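Alpha-1,2-mannosidase (Trichoderma reesei, PDB 1HCU) probably trims alpha-1,2-linked mannose residues from high-mannose N-glycans as a calcium-dependent glycosyl hydrolase of family 47. Local coordinates at residues 274-277 with 278-282; 329-332 with 333-337. All blocks are in the same frame, centred on the assembly; numbering follows the deposited sequence.

Contact 1: 274-277 with 278-282; sequences DSTI and GHLGS
The backbone of T276 and L280 comes together where helix 263-280 passes into strand 281-282; the i to i+4 bonding, as from G278 N to D274 O (3.1 Å), persists to L280 N but is joined there by a weak i to i+5 bond from G281 N, a wider turn of pi type. The carbonyl of T276 serves both donors: L280 N lies 2.8 Å from T276 O and stands above the carbonyl plane, 40° out of it, while G281 N is 2.9 Å from the same T276 O. A further weak bond joins H279 N to S275 O.

L280 swings its side chain back over the preceding turn. With CG anti to its own carbonyl carbon (chi1 -62°), CD1 reaches T276 CB at 3.5 Å and T276 CG2 at 3.7 Å, so one methyl of the leucine covers the apolar flank of the threonine. The H279 ring presents its edge to S275 O, which lies near the ring plane, 3.3 Å from H279 CD2; W218 stacks on this imidazole. S275 OG is hydrogen-bonded to P219 O, and D274 OD1 bonds to Y328 OH.

One carbonyl thus takes the amides of both L280 and G281, sharing a single acceptor between two donors that both approach with imperfect geometry. Beside it, the buried L280 and T276 side chains meet purely by van der Waals packing.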
loop_
_atom_site.group_PDB
_atom_site.type_symbol
_atom_site.label_atom_id
_atom_site.label_comp_id
_atom_site.label_asym_id
_atom_site.label_seq_id
_atom_site.Cartn_x
_atom_site.Cartn_y
_atom_site.Cartn_z
ATOM N N ASP A 274 -2.260 -10.345 17.656
ATOM C CA ASP A 274 -2.263 -11.561 18.450
ATOM C C ASP A 274 -3.338 -12.525 17.962
ATOM O O ASP A 274 -3.119 -13.735 17.915
ATOM C CB ASP A 274 -2.460 -11.225 19.933
ATOM C CG ASP A 274 -1.263 -10.497 20.529
ATOM O OD1 ASP A 274 -0.153 -10.618 19.966
ATOM O OD2 ASP A 274 -1.417 -9.817 21.568
ATOM N N SER A 275 -4.489 -11.988 17.577
ATOM C CA SER A 275 -5.562 -12.834 17.079
ATOM C C SER A 275 -5.266 -13.451 15.709
ATOM O O SER A 275 -5.656 -14.586 15.463
ATOM C CB SER A 275 -6.888 -12.062 17.020
ATOM O OG SER A 275 -7.434 -11.906 18.308
ATOM N N THR A 276 -4.591 -12.735 14.812
ATOM C CA THR A 276 -4.323 -13.341 13.510
ATOM C C THR A 276 -3.215 -14.379 13.644
ATOM O O THR A 276 -3.171 -15.352 12.899
ATOM C CB THR A 276 -3.950 -12.293 12.421
ATOM O OG1 THR A 276 -2.531 -12.122 12.356
ATOM C CG2 THR A 276 -4.612 -10.972 12.721
ATOM N N ILE A 277 -2.337 -14.181 14.619
ATOM C CA ILE A 277 -1.256 -15.117 14.855
ATOM C C ILE A 277 -1.785 -16.425 15.431
ATOM O O ILE A 277 -1.333 -17.503 15.045
ATOM C CB ILE A 277 -0.205 -14.529 15.821
ATOM C CG1 ILE A 277 0.584 -13.426 15.117
ATOM C CG2 ILE A 277 0.753 -15.625 16.292
ATOM C CD1 ILE A 277 1.655 -12.798 15.979
ATOM N N GLY A 278 -2.748 -16.337 16.343
ATOM C CA GLY A 278 -3.292 -17.543 16.941
ATOM C C GLY A 278 -4.448 -18.179 16.184
ATOM O O GLY A 278 -4.787 -19.333 16.431
ATOM N N HIS A 279 -5.040 -17.453 15.240
ATOM C CA HIS A 279 -6.195 -17.987 14.521
ATOM C C HIS A 279 -6.175 -17.899 12.990
ATOM O O HIS A 279 -6.801 -18.713 12.323
ATOM C CB HIS A 279 -7.458 -17.297 15.037
ATOM C CG HIS A 279 -7.604 -17.336 16.527
ATOM N ND1 HIS A 279 -7.879 -18.495 17.222
ATOM C CD2 HIS A 279 -7.519 -16.354 17.457
ATOM C CE1 HIS A 279 -7.959 -18.225 18.512
ATOM N NE2 HIS A 279 -7.743 -16.933 18.681
ATOM N N LEU A 280 -5.468 -16.918 12.435
ATOM C CA LEU A 280 -5.417 -16.750 10.984
ATOM C C LEU A 280 -4.188 -17.404 10.348
ATOM O O LEU A 280 -4.185 -17.677 9.144
ATOM C CB LEU A 280 -5.462 -15.260 10.616
ATOM C CG LEU A 280 -6.721 -14.468 11.030
ATOM C CD1 LEU A 280 -6.674 -13.077 10.412
ATOM C CD2 LEU A 280 -7.970 -15.191 10.557
ATOM N N GLY A 281 -3.153 -17.649 11.151
ATOM C CA GLY A 281 -1.956 -18.285 10.633
ATOM C C GLY A 281 -2.359 -19.651 10.110
ATOM O O GLY A 281 -2.966 -20.439 10.835
ATOM N N SER A 282 -2.039 -19.941 8.854
ATOM C CA SER A 282 -2.416 -21.221 8.267
ATOM C C SER A 282 -1.237 -21.864 7.532
ATOM O O SER A 282 -0.410 -21.164 6.924
ATOM C CB SER A 282 -3.602 -21.006 7.314
ATOM O OG SER A 282 -4.075 -22.227 6.769
#

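Contact 2: 329-332 with 333-337; sequences IDFG and IKLAS
Helix 326-344 belongs to a glycosidase of family 47, whose catalytic domain is an (alpha/alpha)7 barrel, and it is regular where F331 meets L335 one turn further on. Four consecutive i to i+4 bonds run through it, I333 N to I329 O, K334 N to D330 O, L335 N to F331 O and A336 N to G332 O, with N to O distances of 2.9 to 3.1 Å.

The main side-chain contact is between the phenyl ring of F331 and the branched end of L335. The ring leaves the helix with CG anti to the backbone N (chi1 -172°), which brings its CE1 and CZ atoms to the leucine. There F331 CE1 lies 3.6 Å from L335 CD2, and F331 CZ is 3.9 Å from L335 CD1, so both leucine methyls bear on the same end of the ring at a slant.

On another flank, I333 CG1 comes close to the carbonyl of the residue one turn earlier, 3.2 Å from I329 O, whereas the two isoleucine side chains touch only lightly, I329 CG2 to I333 CG1 being 4.2 Å. K334 folds at chi2 and chi4, and its NZ is held by T291 OG1.

Helix 312-323 touches both apolar pairs, through I317 against I333 and through F316 against F331 and L335. Helix 393-405 is met by I329 and I333, which both pack on V404, and strand 292-297 by F331 and L335, which both rest on L293.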
loop_
_atom_site.group_PDB
_atom_site.type_symbol
_atom_site.label_atom_id
_atom_site.label_comp_id
_atom_site.label_asym_id
_atom_site.label_seq_id
_atom_site.Cartn_x
_atom_site.Cartn_y
_atom_site.Cartn_z
ATOM N N ILE A 329 8.151 -9.548 15.213
ATOM C CA ILE A 329 9.194 -9.542 14.208
ATOM C C ILE A 329 9.342 -10.952 13.622
ATOM O O ILE A 329 9.353 -11.119 12.401
ATOM C CB ILE A 329 10.545 -9.068 14.795
ATOM C CG1 ILE A 329 10.416 -7.606 15.266
ATOM C CG2 ILE A 329 11.644 -9.224 13.750
ATOM C CD1 ILE A 329 11.675 -7.028 15.903
ATOM N N ASP A 330 9.432 -11.967 14.480
ATOM C CA ASP A 330 9.558 -13.346 14.003
ATOM C C ASP A 330 8.405 -13.731 13.086
ATOM O O ASP A 330 8.614 -14.343 12.031
ATOM C CB ASP A 330 9.584 -14.349 15.163
ATOM C CG ASP A 330 10.790 -14.189 16.056
ATOM O OD1 ASP A 330 11.792 -13.586 15.613
ATOM O OD2 ASP A 330 10.733 -14.683 17.204
ATOM N N PHE A 331 7.186 -13.396 13.504
ATOM C CA PHE A 331 6.010 -13.725 12.711
ATOM C C PHE A 331 6.053 -12.991 11.373
ATOM O O PHE A 331 5.746 -13.570 10.338
ATOM C CB PHE A 331 4.725 -13.387 13.485
ATOM C CG PHE A 331 3.475 -13.876 12.813
ATOM C CD1 PHE A 331 2.648 -12.997 12.133
ATOM C CD2 PHE A 331 3.156 -15.229 12.813
ATOM C CE1 PHE A 331 1.520 -13.455 11.456
ATOM C CE2 PHE A 331 2.027 -15.701 12.139
ATOM C CZ PHE A 331 1.209 -14.814 11.459
ATOM N N GLY A 332 6.463 -11.725 11.396
ATOM C CA GLY A 332 6.559 -10.963 10.163
ATOM C C GLY A 332 7.591 -11.544 9.203
ATOM O O GLY A 332 7.365 -11.589 7.993
ATOM N N ILE A 333 8.729 -11.985 9.740
ATOM C CA ILE A 333 9.792 -12.580 8.927
ATOM C C ILE A 333 9.277 -13.845 8.235
ATOM O O ILE A 333 9.568 -14.095 7.063
ATOM C CB ILE A 333 11.026 -12.963 9.798
ATOM C CG1 ILE A 333 11.715 -11.699 10.321
ATOM C CG2 ILE A 333 12.016 -13.784 8.990
ATOM C CD1 ILE A 333 12.165 -10.751 9.226
ATOM N N LYS A 334 8.505 -14.635 8.971
ATOM C CA LYS A 334 7.940 -15.873 8.450
ATOM C C LYS A 334 6.962 -15.546 7.326
ATOM O O LYS A 334 6.905 -16.236 6.309
ATOM C CB LYS A 334 7.229 -16.635 9.579
ATOM C CG LYS A 334 6.499 -17.901 9.147
ATOM C CD LYS A 334 7.438 -18.854 8.420
ATOM C CE LYS A 334 6.693 -20.003 7.766
ATOM N NZ LYS A 334 6.312 -21.081 8.721
ATOM N N LEU A 335 6.208 -14.471 7.511
ATOM C CA LEU A 335 5.222 -14.047 6.528
ATOM C C LEU A 335 5.899 -13.579 5.242
ATOM O O LEU A 335 5.508 -13.970 4.141
ATOM C CB LEU A 335 4.372 -12.920 7.113
ATOM C CG LEU A 335 2.862 -13.122 7.276
ATOM C CD1 LEU A 335 2.538 -14.529 7.761
ATOM C CD2 LEU A 335 2.341 -12.068 8.251
ATOM N N ALA A 336 6.912 -12.736 5.388
ATOM C CA ALA A 336 7.633 -12.217 4.242
ATOM C C ALA A 336 8.217 -13.380 3.442
ATOM O O ALA A 336 8.137 -13.418 2.212
ATOM C CB ALA A 336 8.740 -11.287 4.709
ATOM N N SER A 337 8.789 -14.338 4.162
ATOM C CA SER A 337 9.399 -15.516 3.570
ATOM C C SER A 337 8.384 -16.411 2.872
ATOM O O SER A 337 8.609 -16.864 1.746
ATOM C CB SER A 337 10.115 -16.318 4.656
ATOM O OG SER A 337 10.606 -17.536 4.143
#

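Along the chain the two contacts come in series, neither enclosing nor crossing the other, and each is a local turn that closes no long loop. Contact 1 lies where helix 263-280 passes into strand 281-282, which pairs antiparallel with strand 292-297. The chain then continues through strand 300-306 and helix 312-323 before contact 2 opens within helix 326-344. In space their centres lie about 13 Å apart, and they meet where I277 CG1 packs 3.7 Å from F331 CD1. Helix 312-323 joins them again, since F316 touches side chains of both. Together they tie two helices to one another and to the antiparallel sheet.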